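PDB 3HVN: hemolysin from Streptococcus suis, which probably binds cholesterol in host cell membranes and inserts there after a large conformational change, assembling into oligomeric pores that lyse the cell. Local coordinates for residues S189-K194 with S378-I383; L282-R287 with K315-S320; R451-N456 with L476-Q481; Y472-P477 with P493-E498; Q42-E47 with I260-P265. The protein carries 1 engineered substitution. All blocks are in the same frame, centred on the assembly; numbering follows the deposited sequence.

Interaction 1 of 5, residues S189-K194 with S378-I383; sequences SMSQLK and SNSEYI
The Tyr382 ring meets Gln192 obliquely: Gln192 CB lies 3.9 Å from Tyr382 CG, and the Gln192 amide is tilted 31° from the plane of the ring, while Ser380 O lies in that plane at the ring's edge. The two residues belong to a helix-on-strand contact in which the start of helix 190-196 packs against the long strand 376-401, the two segments running roughly antiparallel at 148°. Helices 190-196, 201-208 and 212-217 probably belong to one of the helical clusters that unfold into membrane hairpins in this family; here the first of them packs on the sheet of strands 73-88 and 376-401. Tyr382 CG stands between its backbone N and carbonyl carbon (chi1 71°), which places the ring beside Gln192. Ile84 of strand 73-88 touches both Gln192 and Ser380. Ser189, at the N-cap position, adds an aliphatic touch, its CB 3.6 Å from Tyr382 CB. Polar contact is confined to serine hydroxyls. Ser191 OG lies 2.9 Å from Ser380 OG, within hydrogen-bonding range, and 2.8 Å from Ser189 OG, with which it shares a hydrogen bond whose donor may be either hydroxyl.

Interaction 2 of 5, residues L282-R287 with K315-S320; sequences LETSSR and KNTSFS
Glu283 and Ser318 are joined by reciprocal backbone hydrogen bonds, Glu283 N to Ser318 O at 2.8 Å and Ser318 N to Glu283 O at 2.8 Å. The carbonyl oxygen of Glu283 is gripped twice, because Ser318 OG also donates to it, 3.1 Å away and from well above the carbonyl plane (52° out of it). That hydroxyl comes back onto its partner strand because it stands between its own backbone N and carbonyl carbon. On the other face of the sheet Leu282 and Phe319 form the next, non-hydrogen-bonded pair, touching lightly through Leu282 CG and Phe319 CB at 4.4 Å. These are neighbouring antiparallel strands, 276-284 and 318-324, of the large sheet, and the chain between them carries helices 291-300 and 312-315. In this family such helices are expected to refold into membrane-spanning hairpin strands, so the pair probably marks the root of one hairpin. Toward the helices the regular bridges stop and side chains take over: Thr284 CG2 lies 3.7 Å from Asn316 CB, the two side chains crossing at about a right angle. Thr284 and Thr317 lie side by side, both against Phe295 of helix 291-300. Further out, Leu342 of helix 339-350 covers Leu282 and Phe319.

Interaction 3 of 5, residues R451-N456 with L476-Q481; sequences RNLHVN and LPLVGQ
Leu453 turns its CG away from the backbone N (chi1 163°), bringing CD2 between Leu476 and Leu478, whose CG atoms both take the opposite choice, beside the backbone N and trans to the carbonyl carbon. Leu453 CD2 lies 3.7 Å from Leu476 CB and 3.6 Å from Leu478 CD2. The other methyl of Leu478, CD1, reaches the backbone of Arg451, 3.7 Å from its N. Val455, two residues along strand 450-460, continues the apolar seam: its CG2 touches Leu476 CD1 at 3.5 Å. One backbone hydrogen bond accompanies the side chains, from Leu476 N to Leu453 O at 2.8 Å, with the donor 38° out of the carbonyl plane. The contact lies in the C-terminal beta sandwich, where strand 468-476 runs antiparallel to strand 450-460 and then leaves it through the turn at Leu478, the centre of an inverse gamma turn, to enter strand 481-487 of the facing layer. Ile484 of that strand packs on both Val455 and Leu476, placing them between the two layers. Between these segments one backbone bond is joined by branched aliphatic groups, which makes the contact largely apolar where the chain crosses from one layer to the other.

Interaction 4 of 5, residues Y472-P477 with P493-E498; sequences YDKDLP and PQYADE
Tyr472 and Tyr495 meet as a T-shaped (edge-to-face) pair, with ring centroids 5.0 Å apart and planes at 76°. The CD1-CE1 edge of Tyr472 is the part that touches: CD1 stands over one face of Tyr495, toward its rim, and is 3.5 Å from Tyr495 CD1. Tyr472 projects across to the facing segment because its CG is anti to the backbone N (chi1 -178°), and the same reach carries its hydroxyl to Asp497, where Tyr472 OH donates to Asp497 OD2 at 2.8 Å. The phenol meets the carboxylate from above its plane rather than within it. Leu476 CD2 also lies beside that oxygen, 4.0 Å from Asp497 OD2, on the side where Tyr472 and Leu476 are buried. The outer side is looser. Tyr495 itself is exposed, and the extended chain of Lys474 crosses it at about a right angle and donates from NZ to Tyr495 OH at 3.2 Å. The same ammonium is 4.7 Å from Asp497 OD2, not in contact but near enough that the charges would probably still attract; Arg482 makes a weak, long ion pair with that carboxylate. The arrangement bridges the two layers of the C-terminal beta sandwich: strand 468-476 pairs with strand 450-460 in one, whereas strand 492-500 pairs with strand 481-487 in the other.

Interaction 5 of 5, residues Q42-E47 with I260-P265; sequences QSLTYE and ITDEVP
Tyr46 and Pro265 form the main apolar contact, a CH-pi interaction in which Pro265 CB sits over the centre of the tyrosine ring, 3.6 Å from the centroid and 12° off the ring normal. The ring is brought over the proline by a first torsion of 59°, which sets CG between the backbone N and the carbonyl carbon of Tyr46. Leu44 adds a lighter aliphatic touch, with its CD2 4.0 Å from Asp262 CA. Polar atoms gather at Asp262, whose carboxylate folds against the chain at Thr45 and Tyr46. Asp262 OD1 lies 2.9 Å from Thr45 N and 2.8 Å from Thr45 O; it is also near the plane of the Tyr46 ring, at its edge, with the ring and carboxylate planes 67° apart. Within the first segment, Thr45 OG1 donates to Ser43 O at 2.9 Å, tying Thr45, two residues past the helix, back to its last turn. Around the pair, the Tyr46 ring also meets Phe367, Lys369 touches the same tyrosine, and Ala109 contacts Pro265. The residues in contact lie outside regular structure: one segment is the chain leaving helix 37-43 near the N-terminus, the other the loop that leads into strand 266-274. The contact thus joins two distant parts of the chain by a proline-tyrosine CH-pi contact, at the end of the rod-shaped molecule remote from the C-terminal beta sandwich.

Interactions 3 and 4 are neighbours sharing Leu476 and Pro477: interaction 3 holds the end of strand 468-476 and the following loop to strand 450-460 through aliphatic groups, while interaction 4 faces the strand itself with strand 492-500 through aromatic and polar groups. Interaction 5 lies at the other end of the rod, its centre about 80 Å from that of interaction 4, and joins a helix exit to a loop. Interactions 1 and 2 occupy the middle, centres about 22 Å apart. Strand pairing dominates 2, whereas 1 sets a helix on a strand. Interactions 2 and 3 have the most buried residues, among them Phe319 and Leu453; interactions 4 and 5 include exposed ones, Tyr495 and Thr45.

Interaction 1 of 5, residues S189-K194 with S378-I383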
# COMPACT_ATOMS: atom_id res chain seq x y z
N SER A 189 5.76 3.72 -7.64
CA SER A 189 5.71 4.16 -9.03
C SER A 189 4.30 4.55 -9.48
O SER A 189 3.33 3.82 -9.24
CB SER A 189 6.27 3.08 -9.96
OG SER A 189 6.20 3.49 -11.31
N MET A 190 4.21 5.70 -10.14
CA MET A 190 2.95 6.18 -10.68
C MET A 190 2.30 5.10 -11.53
O MET A 190 1.08 4.91 -11.47
CB MET A 190 3.16 7.44 -11.52
CG MET A 190 1.92 7.91 -12.25
SD MET A 190 0.52 8.19 -11.15
CE MET A 190 1.22 9.40 -10.02
N SER A 191 3.11 4.38 -12.30
CA SER A 191 2.61 3.31 -13.15
C SER A 191 2.08 2.13 -12.34
O SER A 191 1.00 1.61 -12.62
CB SER A 191 3.69 2.84 -14.12
OG SER A 191 4.83 2.35 -13.42
N GLN A 192 2.85 1.71 -11.34
CA GLN A 192 2.44 0.60 -10.50
C GLN A 192 1.16 0.94 -9.73
O GLN A 192 0.31 0.09 -9.50
CB GLN A 192 3.57 0.16 -9.55
CG GLN A 192 3.84 1.11 -8.39
CD GLN A 192 3.11 0.71 -7.13
OE1 GLN A 192 2.59 -0.40 -7.02
NE2 GLN A 192 3.07 1.62 -6.16
N LEU A 193 1.04 2.21 -9.35
CA LEU A 193 -0.21 2.69 -8.75
C LEU A 193 -1.31 2.67 -9.81
O LEU A 193 -2.46 2.32 -9.52
CB LEU A 193 -0.03 4.11 -8.20
CG LEU A 193 0.90 4.23 -7.00
CD1 LEU A 193 1.14 5.69 -6.65
CD2 LEU A 193 0.35 3.47 -5.80
N LYS A 194 -0.95 3.04 -11.03
CA LYS A 194 -1.86 3.00 -12.17
C LYS A 194 -2.33 1.58 -12.43
O LYS A 194 -3.39 1.35 -13.03
CB LYS A 194 -1.19 3.56 -13.42
CG LYS A 194 -1.03 5.07 -13.43
CD LYS A 194 -2.18 5.75 -14.15
CE LYS A 194 -2.14 5.44 -15.63
NZ LYS A 194 -3.05 6.33 -16.41
N SER A 378 -3.53 -5.53 -16.50
CA SER A 378 -2.55 -4.46 -16.48
C SER A 378 -1.26 -4.88 -15.79
O SER A 378 -1.28 -5.34 -14.65
CB SER A 378 -3.13 -3.21 -15.80
OG SER A 378 -2.22 -2.12 -15.88
N ASN A 379 -0.14 -4.73 -16.50
CA ASN A 379 1.17 -5.05 -15.94
C ASN A 379 2.02 -3.81 -15.78
O ASN A 379 1.89 -2.85 -16.54
CB ASN A 379 1.89 -6.07 -16.82
CG ASN A 379 1.37 -7.48 -16.63
OD1 ASN A 379 0.76 -7.79 -15.61
ND2 ASN A 379 1.62 -8.34 -17.61
N SER A 380 2.90 -3.82 -14.78
CA SER A 380 3.79 -2.68 -14.56
C SER A 380 4.99 -3.02 -13.69
O SER A 380 4.85 -3.33 -12.51
CB SER A 380 3.02 -1.51 -13.95
OG SER A 380 3.86 -0.39 -13.75
N GLU A 381 6.18 -2.95 -14.28
CA GLU A 381 7.41 -3.11 -13.52
C GLU A 381 7.72 -1.82 -12.77
O GLU A 381 7.43 -0.73 -13.26
CB GLU A 381 8.58 -3.49 -14.44
CG GLU A 381 8.58 -4.94 -14.88
CD GLU A 381 9.74 -5.28 -15.79
OE1 GLU A 381 10.08 -4.45 -16.65
OE2 GLU A 381 10.31 -6.38 -15.64
N TYR A 382 8.31 -1.95 -11.59
CA TYR A 382 8.63 -0.78 -10.77
C TYR A 382 9.83 -1.06 -9.87
O TYR A 382 10.37 -2.16 -9.87
CB TYR A 382 7.42 -0.38 -9.92
CG TYR A 382 7.12 -1.34 -8.80
CD1 TYR A 382 6.48 -2.54 -9.04
CD2 TYR A 382 7.49 -1.04 -7.49
CE1 TYR A 382 6.20 -3.42 -8.01
CE2 TYR A 382 7.22 -1.91 -6.46
CZ TYR A 382 6.58 -3.10 -6.72
OH TYR A 382 6.30 -3.98 -5.69
N ILE A 383 10.24 -0.04 -9.11
CA ILE A 383 11.38 -0.17 -8.22
C ILE A 383 10.97 -0.04 -6.76
O ILE A 383 10.50 1.01 -6.32
CB ILE A 383 12.46 0.88 -8.52
CG1 ILE A 383 12.99 0.71 -9.94
CG2 ILE A 383 13.59 0.79 -7.51
CD1 ILE A 383 13.65 -0.64 -10.18

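Interaction 2 of 5, residues L282-R287 with K315-S320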
# COMPACT_ATOMS: atom_id res chain seq x y z
N LEU A 282 -1.03 8.22 2.72
CA LEU A 282 -0.40 8.32 4.04
C LEU A 282 1.11 8.39 3.93
O LEU A 282 1.76 7.44 3.49
CB LEU A 282 -0.80 7.13 4.91
CG LEU A 282 -2.22 7.06 5.46
CD1 LEU A 282 -3.23 6.85 4.34
CD2 LEU A 282 -2.33 5.96 6.50
N GLU A 283 1.69 9.52 4.35
CA GLU A 283 3.14 9.65 4.35
C GLU A 283 3.70 9.76 5.77
O GLU A 283 3.11 10.42 6.65
CB GLU A 283 3.60 10.84 3.50
CG GLU A 283 3.30 12.20 4.09
CD GLU A 283 4.21 13.28 3.55
OE1 GLU A 283 5.29 12.95 3.03
OE2 GLU A 283 3.84 14.47 3.64
N THR A 284 4.85 9.11 5.98
CA THR A 284 5.52 9.12 7.27
C THR A 284 7.04 9.01 7.08
O THR A 284 7.51 8.32 6.19
CB THR A 284 5.05 7.96 8.16
OG1 THR A 284 3.63 8.03 8.32
CG2 THR A 284 5.71 8.02 9.53
N SER A 285 7.78 9.71 7.93
CA SER A 285 9.24 9.71 7.85
C SER A 285 9.84 8.53 8.60
O SER A 285 11.01 8.54 8.97
CB SER A 285 9.81 11.02 8.39
OG SER A 285 11.21 11.08 8.22
N SER A 286 9.02 7.50 8.83
CA SER A 286 9.46 6.31 9.54
C SER A 286 10.40 5.47 8.68
O SER A 286 10.63 5.78 7.51
CB SER A 286 8.26 5.47 9.97
OG SER A 286 7.46 5.13 8.85
N ARG A 287 10.95 4.41 9.27
CA ARG A 287 11.82 3.50 8.54
C ARG A 287 11.04 2.36 7.91
O ARG A 287 9.82 2.43 7.77
CB ARG A 287 12.92 2.95 9.46
CG ARG A 287 14.21 3.73 9.38
CD ARG A 287 14.68 3.83 7.94
NE ARG A 287 15.88 4.64 7.80
CZ ARG A 287 15.89 5.97 7.77
NH1 ARG A 287 14.75 6.65 7.87
NH2 ARG A 287 17.04 6.63 7.63
N LYS A 315 2.54 9.12 15.07
CA LYS A 315 2.76 10.49 15.50
C LYS A 315 3.42 11.28 14.37
O LYS A 315 3.53 12.50 14.44
CB LYS A 315 3.62 10.53 16.76
CG LYS A 315 2.93 9.93 17.98
CD LYS A 315 1.56 10.53 18.19
CE LYS A 315 0.82 9.86 19.33
NZ LYS A 315 -0.55 10.40 19.51
N ASN A 316 3.84 10.56 13.33
CA ASN A 316 4.44 11.19 12.16
C ASN A 316 3.68 10.85 10.88
O ASN A 316 4.24 10.88 9.79
CB ASN A 316 5.91 10.77 12.02
CG ASN A 316 6.76 11.25 13.18
OD1 ASN A 316 6.41 12.21 13.87
ND2 ASN A 316 7.89 10.60 13.39
N THR A 317 2.39 10.53 11.02
CA THR A 317 1.56 10.18 9.87
C THR A 317 0.82 11.39 9.30
O THR A 317 -0.23 11.79 9.81
CB THR A 317 0.53 9.09 10.22
OG1 THR A 317 0.21 9.17 11.61
CG2 THR A 317 1.09 7.71 9.92
N SER A 318 1.38 11.96 8.24
CA SER A 318 0.73 13.06 7.54
C SER A 318 0.01 12.52 6.31
O SER A 318 0.61 11.84 5.48
CB SER A 318 1.75 14.13 7.15
OG SER A 318 2.95 13.55 6.67
N PHE A 319 -1.28 12.82 6.21
CA PHE A 319 -2.10 12.21 5.17
C PHE A 319 -2.75 13.23 4.24
O PHE A 319 -2.78 14.43 4.53
CB PHE A 319 -3.19 11.35 5.80
CG PHE A 319 -4.45 12.10 6.13
CD1 PHE A 319 -5.56 12.01 5.31
CD2 PHE A 319 -4.51 12.91 7.25
CE1 PHE A 319 -6.72 12.71 5.61
CE2 PHE A 319 -5.67 13.61 7.55
CZ PHE A 319 -6.77 13.51 6.73
N SER A 320 -3.25 12.74 3.11
CA SER A 320 -4.03 13.55 2.18
C SER A 320 -5.02 12.64 1.47
O SER A 320 -4.63 11.70 0.78
CB SER A 320 -3.12 14.25 1.18
OG SER A 320 -2.48 13.31 0.33

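Interaction 3 of 5, residues R451-N456 with L476-Q481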
# COMPACT_ATOMS: atom_id res chain seq x y z
N ARG A 451 29.80 -4.87 12.55
CA ARG A 451 29.26 -6.10 13.13
C ARG A 451 30.38 -7.04 13.54
O ARG A 451 31.55 -6.79 13.25
CB ARG A 451 28.30 -6.78 12.16
CG ARG A 451 26.88 -6.22 12.19
CD ARG A 451 26.18 -6.37 10.85
NE ARG A 451 24.99 -5.53 10.77
CZ ARG A 451 24.30 -5.32 9.66
NH1 ARG A 451 24.67 -5.89 8.52
NH2 ARG A 451 23.23 -4.53 9.69
N ASN A 452 30.02 -8.14 14.20
CA ASN A 452 31.00 -9.11 14.68
C ASN A 452 32.03 -8.48 15.62
O ASN A 452 33.23 -8.58 15.39
CB ASN A 452 31.70 -9.79 13.51
CG ASN A 452 30.76 -10.65 12.68
OD1 ASN A 452 29.54 -10.64 12.89
ND2 ASN A 452 31.31 -11.41 11.74
N LEU A 453 31.54 -7.84 16.68
CA LEU A 453 32.41 -7.22 17.67
C LEU A 453 33.03 -8.26 18.59
O LEU A 453 32.35 -9.17 19.07
CB LEU A 453 31.63 -6.20 18.50
CG LEU A 453 32.27 -5.77 19.82
CD1 LEU A 453 33.58 -5.03 19.57
CD2 LEU A 453 31.31 -4.91 20.63
N HIS A 454 34.33 -8.13 18.83
CA HIS A 454 35.01 -9.01 19.78
C HIS A 454 35.94 -8.23 20.71
O HIS A 454 36.71 -7.37 20.27
CB HIS A 454 35.80 -10.10 19.05
CG HIS A 454 36.52 -11.04 19.98
ND1 HIS A 454 35.87 -12.03 20.68
CD2 HIS A 454 37.82 -11.12 20.32
CE1 HIS A 454 36.74 -12.69 21.42
NE2 HIS A 454 37.94 -12.16 21.22
N VAL A 455 35.86 -8.56 22.00
CA VAL A 455 36.67 -7.90 23.01
C VAL A 455 37.58 -8.88 23.74
O VAL A 455 37.11 -9.90 24.27
CB VAL A 455 35.79 -7.17 24.05
CG1 VAL A 455 36.65 -6.59 25.17
CG2 VAL A 455 34.97 -6.08 23.37
N ASN A 456 38.87 -8.57 23.75
CA ASN A 456 39.86 -9.39 24.44
C ASN A 456 40.81 -8.52 25.27
O ASN A 456 41.61 -7.76 24.72
CB ASN A 456 40.66 -10.22 23.43
CG ASN A 456 41.67 -11.14 24.10
OD1 ASN A 456 42.21 -10.83 25.16
ND2 ASN A 456 41.92 -12.29 23.48
N LEU A 476 30.83 -9.82 21.33
CA LEU A 476 29.80 -8.96 21.91
C LEU A 476 28.84 -8.40 20.87
O LEU A 476 29.26 -7.98 19.79
CB LEU A 476 30.44 -7.82 22.71
CG LEU A 476 31.31 -8.22 23.90
CD1 LEU A 476 31.82 -6.99 24.62
CD2 LEU A 476 30.53 -9.12 24.85
N PRO A 477 27.54 -8.40 21.20
CA PRO A 477 26.52 -7.74 20.38
C PRO A 477 26.72 -6.23 20.39
O PRO A 477 27.10 -5.68 21.43
CB PRO A 477 25.21 -8.10 21.09
CG PRO A 477 25.53 -9.29 21.93
CD PRO A 477 26.95 -9.10 22.35
N LEU A 478 26.49 -5.58 19.27
CA LEU A 478 26.66 -4.13 19.19
C LEU A 478 25.48 -3.38 19.81
O LEU A 478 24.75 -2.67 19.12
CB LEU A 478 26.88 -3.69 17.74
CG LEU A 478 28.26 -4.02 17.17
CD1 LEU A 478 28.37 -3.55 15.73
CD2 LEU A 478 29.35 -3.40 18.03
N VAL A 479 25.31 -3.55 21.11
CA VAL A 479 24.25 -2.88 21.85
C VAL A 479 24.53 -1.38 21.92
O VAL A 479 25.65 -0.94 21.64
CB VAL A 479 24.10 -3.45 23.27
CG1 VAL A 479 25.26 -2.99 24.15
CG2 VAL A 479 22.77 -3.05 23.88
N GLY A 480 23.52 -0.60 22.30
CA GLY A 480 23.66 0.84 22.38
C GLY A 480 24.90 1.29 23.12
O GLY A 480 25.85 1.80 22.51
N GLN A 481 24.91 1.10 24.44
CA GLN A 481 26.05 1.48 25.26
C GLN A 481 26.48 0.31 26.14
O GLN A 481 25.65 -0.31 26.81
CB GLN A 481 25.69 2.67 26.15
CG GLN A 481 26.77 3.06 27.14
CD GLN A 481 27.87 3.89 26.52
OE1 GLN A 481 27.61 4.90 25.87
NE2 GLN A 481 29.12 3.47 26.72

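Interaction 4 of 5, residues Y472-P477 with P493-E498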
# COMPACT_ATOMS: atom_id res chain seq x y z
N TYR A 472 39.58 -11.32 29.99
CA TYR A 472 38.27 -11.27 29.37
C TYR A 472 38.39 -11.49 27.86
O TYR A 472 39.31 -10.98 27.23
CB TYR A 472 37.61 -9.92 29.67
CG TYR A 472 36.21 -9.73 29.12
CD1 TYR A 472 35.10 -9.82 29.96
CD2 TYR A 472 35.99 -9.45 27.78
CE1 TYR A 472 33.82 -9.65 29.47
CE2 TYR A 472 34.71 -9.28 27.29
CZ TYR A 472 33.63 -9.37 28.13
OH TYR A 472 32.36 -9.20 27.64
N ASP A 473 37.47 -12.26 27.30
CA ASP A 473 37.52 -12.59 25.88
C ASP A 473 36.15 -13.02 25.38
O ASP A 473 35.73 -14.16 25.61
CB ASP A 473 38.54 -13.71 25.63
CG ASP A 473 38.81 -13.93 24.16
OD1 ASP A 473 39.08 -12.94 23.45
OD2 ASP A 473 38.77 -15.10 23.71
N LYS A 474 35.45 -12.12 24.70
CA LYS A 474 34.09 -12.42 24.28
C LYS A 474 33.68 -11.78 22.95
O LYS A 474 34.16 -10.70 22.59
CB LYS A 474 33.08 -12.00 25.36
CG LYS A 474 33.18 -12.77 26.66
CD LYS A 474 32.12 -12.31 27.65
CE LYS A 474 32.29 -12.98 29.00
NZ LYS A 474 31.31 -12.47 30.00
N ASP A 475 32.80 -12.47 22.23
CA ASP A 475 32.10 -11.88 21.10
C ASP A 475 30.92 -11.10 21.67
O ASP A 475 30.11 -11.65 22.42
CB ASP A 475 31.58 -12.96 20.16
CG ASP A 475 32.70 -13.76 19.52
OD1 ASP A 475 32.42 -14.84 18.95
OD2 ASP A 475 33.87 -13.32 19.58
N LEU A 476 30.83 -9.82 21.33
CA LEU A 476 29.80 -8.96 21.91
C LEU A 476 28.84 -8.40 20.87
O LEU A 476 29.26 -7.98 19.79
CB LEU A 476 30.44 -7.82 22.71
CG LEU A 476 31.31 -8.22 23.90
CD1 LEU A 476 31.82 -6.99 24.62
CD2 LEU A 476 30.53 -9.12 24.85
N PRO A 477 27.54 -8.40 21.20
CA PRO A 477 26.52 -7.74 20.38
C PRO A 477 26.72 -6.23 20.39
O PRO A 477 27.10 -5.68 21.43
CB PRO A 477 25.21 -8.10 21.09
CG PRO A 477 25.53 -9.29 21.93
CD PRO A 477 26.95 -9.10 22.35
N PRO A 493 42.51 -10.82 38.96
CA PRO A 493 41.80 -9.79 38.20
C PRO A 493 40.29 -10.02 38.24
O PRO A 493 39.84 -11.17 38.15
CB PRO A 493 42.31 -9.99 36.76
CG PRO A 493 43.48 -10.94 36.87
CD PRO A 493 43.19 -11.78 38.07
N GLN A 494 39.53 -8.95 38.38
CA GLN A 494 38.07 -9.02 38.41
C GLN A 494 37.50 -8.04 37.40
O GLN A 494 37.89 -6.87 37.37
CB GLN A 494 37.55 -8.71 39.81
CG GLN A 494 38.31 -9.41 40.93
CD GLN A 494 37.90 -8.92 42.31
OE1 GLN A 494 36.74 -8.58 42.54
NE2 GLN A 494 38.86 -8.88 43.23
N TYR A 495 36.57 -8.51 36.58
CA TYR A 495 36.00 -7.66 35.53
C TYR A 495 34.52 -7.37 35.76
O TYR A 495 33.89 -7.94 36.66
CB TYR A 495 36.20 -8.30 34.15
CG TYR A 495 35.24 -9.42 33.84
CD1 TYR A 495 34.01 -9.15 33.24
CD2 TYR A 495 35.56 -10.74 34.12
CE1 TYR A 495 33.12 -10.17 32.95
CE2 TYR A 495 34.68 -11.77 33.82
CZ TYR A 495 33.46 -11.48 33.24
OH TYR A 495 32.59 -12.50 32.95
N ALA A 496 33.97 -6.48 34.94
CA ALA A 496 32.56 -6.15 34.99
C ALA A 496 32.05 -5.72 33.62
O ALA A 496 32.50 -4.71 33.07
CB ALA A 496 32.30 -5.06 36.02
N ASP A 497 31.12 -6.49 33.07
CA ASP A 497 30.53 -6.20 31.77
C ASP A 497 29.09 -5.74 31.95
O ASP A 497 28.21 -6.53 32.28
CB ASP A 497 30.58 -7.45 30.89
CG ASP A 497 29.91 -7.24 29.54
OD1 ASP A 497 29.33 -6.16 29.32
OD2 ASP A 497 29.97 -8.16 28.70
N GLU A 498 28.86 -4.45 31.72
CA GLU A 498 27.53 -3.88 31.91
C GLU A 498 26.97 -3.26 30.63
O GLU A 498 27.72 -2.76 29.79
CB GLU A 498 27.54 -2.85 33.04
CG GLU A 498 27.79 -3.46 34.41
CD GLU A 498 28.01 -2.41 35.49
OE1 GLU A 498 27.71 -2.70 36.67
OE2 GLU A 498 28.48 -1.31 35.15

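Interaction 5 of 5, residues Q42-E47 with I260-P265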
# COMPACT_ATOMS: atom_id res chain seq x y z
N GLN A 42 -22.96 -14.92 -32.17
CA GLN A 42 -22.27 -16.21 -32.09
C GLN A 42 -21.13 -16.27 -33.10
O GLN A 42 -20.11 -16.91 -32.86
CB GLN A 42 -23.25 -17.36 -32.33
CG GLN A 42 -24.33 -17.49 -31.26
CD GLN A 42 -25.39 -18.50 -31.63
OE1 GLN A 42 -25.23 -19.27 -32.58
NE2 GLN A 42 -26.48 -18.51 -30.87
N SER A 43 -21.32 -15.59 -34.23
CA SER A 43 -20.29 -15.56 -35.27
C SER A 43 -19.16 -14.61 -34.90
O SER A 43 -18.03 -14.78 -35.35
CB SER A 43 -20.90 -15.15 -36.62
OG SER A 43 -21.22 -13.77 -36.64
N LEU A 44 -19.46 -13.62 -34.07
CA LEU A 44 -18.45 -12.67 -33.61
C LEU A 44 -17.23 -13.40 -33.06
O LEU A 44 -17.32 -14.13 -32.07
CB LEU A 44 -19.03 -11.74 -32.54
CG LEU A 44 -20.01 -10.67 -33.02
CD1 LEU A 44 -20.59 -9.90 -31.85
CD2 LEU A 44 -19.34 -9.73 -34.01
N THR A 45 -16.08 -13.18 -33.70
CA THR A 45 -14.85 -13.84 -33.29
C THR A 45 -13.79 -12.83 -32.85
O THR A 45 -13.00 -12.35 -33.66
CB THR A 45 -14.27 -14.71 -34.43
OG1 THR A 45 -15.26 -15.66 -34.85
CG2 THR A 45 -13.03 -15.45 -33.96
N TYR A 46 -13.78 -12.53 -31.56
CA TYR A 46 -12.80 -11.60 -31.00
C TYR A 46 -12.12 -12.20 -29.77
O TYR A 46 -12.55 -13.23 -29.25
CB TYR A 46 -13.45 -10.27 -30.64
CG TYR A 46 -14.59 -10.38 -29.64
CD1 TYR A 46 -14.33 -10.46 -28.28
CD2 TYR A 46 -15.91 -10.41 -30.06
CE1 TYR A 46 -15.36 -10.57 -27.36
CE2 TYR A 46 -16.95 -10.51 -29.16
CZ TYR A 46 -16.67 -10.59 -27.81
OH TYR A 46 -17.70 -10.69 -26.90
N GLU A 47 -11.06 -11.55 -29.31
CA GLU A 47 -10.34 -11.99 -28.12
C GLU A 47 -10.46 -10.97 -27.00
O GLU A 47 -9.70 -10.00 -26.94
CB GLU A 47 -8.87 -12.26 -28.46
CG GLU A 47 -8.25 -11.26 -29.42
CD GLU A 47 -6.96 -11.77 -30.03
OE1 GLU A 47 -6.60 -12.93 -29.78
OE2 GLU A 47 -6.31 -11.00 -30.77
N ILE A 260 -20.74 -1.36 -33.67
CA ILE A 260 -20.61 -2.78 -33.34
C ILE A 260 -19.92 -3.54 -34.46
O ILE A 260 -20.41 -3.56 -35.60
CB ILE A 260 -21.98 -3.42 -33.04
CG1 ILE A 260 -22.63 -2.76 -31.83
CG2 ILE A 260 -21.82 -4.92 -32.81
CD1 ILE A 260 -23.94 -3.40 -31.42
N THR A 261 -18.79 -4.16 -34.15
CA THR A 261 -18.02 -4.90 -35.14
C THR A 261 -17.24 -6.03 -34.47
O THR A 261 -17.18 -6.10 -33.24
CB THR A 261 -17.02 -3.97 -35.87
OG1 THR A 261 -17.65 -2.71 -36.13
CG2 THR A 261 -16.56 -4.60 -37.18
N ASP A 262 -16.66 -6.90 -35.28
CA ASP A 262 -15.80 -7.96 -34.75
C ASP A 262 -14.49 -7.35 -34.26
O ASP A 262 -13.61 -8.05 -33.77
CB ASP A 262 -15.53 -9.01 -35.83
CG ASP A 262 -14.98 -10.30 -35.26
OD1 ASP A 262 -15.02 -10.47 -34.02
OD2 ASP A 262 -14.50 -11.15 -36.04
N GLU A 263 -14.38 -6.03 -34.41
CA GLU A 263 -13.21 -5.30 -33.95
C GLU A 263 -13.53 -4.49 -32.70
O GLU A 263 -12.64 -4.15 -31.92
CB GLU A 263 -12.70 -4.37 -35.06
CG GLU A 263 -11.93 -5.07 -36.16
CD GLU A 263 -10.55 -5.52 -35.71
OE1 GLU A 263 -9.96 -4.83 -34.85
OE2 GLU A 263 -10.06 -6.54 -36.22
N VAL A 264 -14.81 -4.18 -32.51
CA VAL A 264 -15.25 -3.42 -31.35
C VAL A 264 -16.47 -4.07 -30.69
O VAL A 264 -17.60 -3.60 -30.87
CB VAL A 264 -15.59 -1.96 -31.73
CG1 VAL A 264 -15.86 -1.14 -30.48
CG2 VAL A 264 -14.47 -1.35 -32.54
N PRO A 265 -16.25 -5.15 -29.94
CA PRO A 265 -17.30 -5.89 -29.24
C PRO A 265 -18.05 -5.03 -28.22
O PRO A 265 -17.45 -4.15 -27.60
CB PRO A 265 -16.53 -7.00 -28.52
CG PRO A 265 -15.11 -6.49 -28.46
CD PRO A 265 -14.94 -5.81 -29.77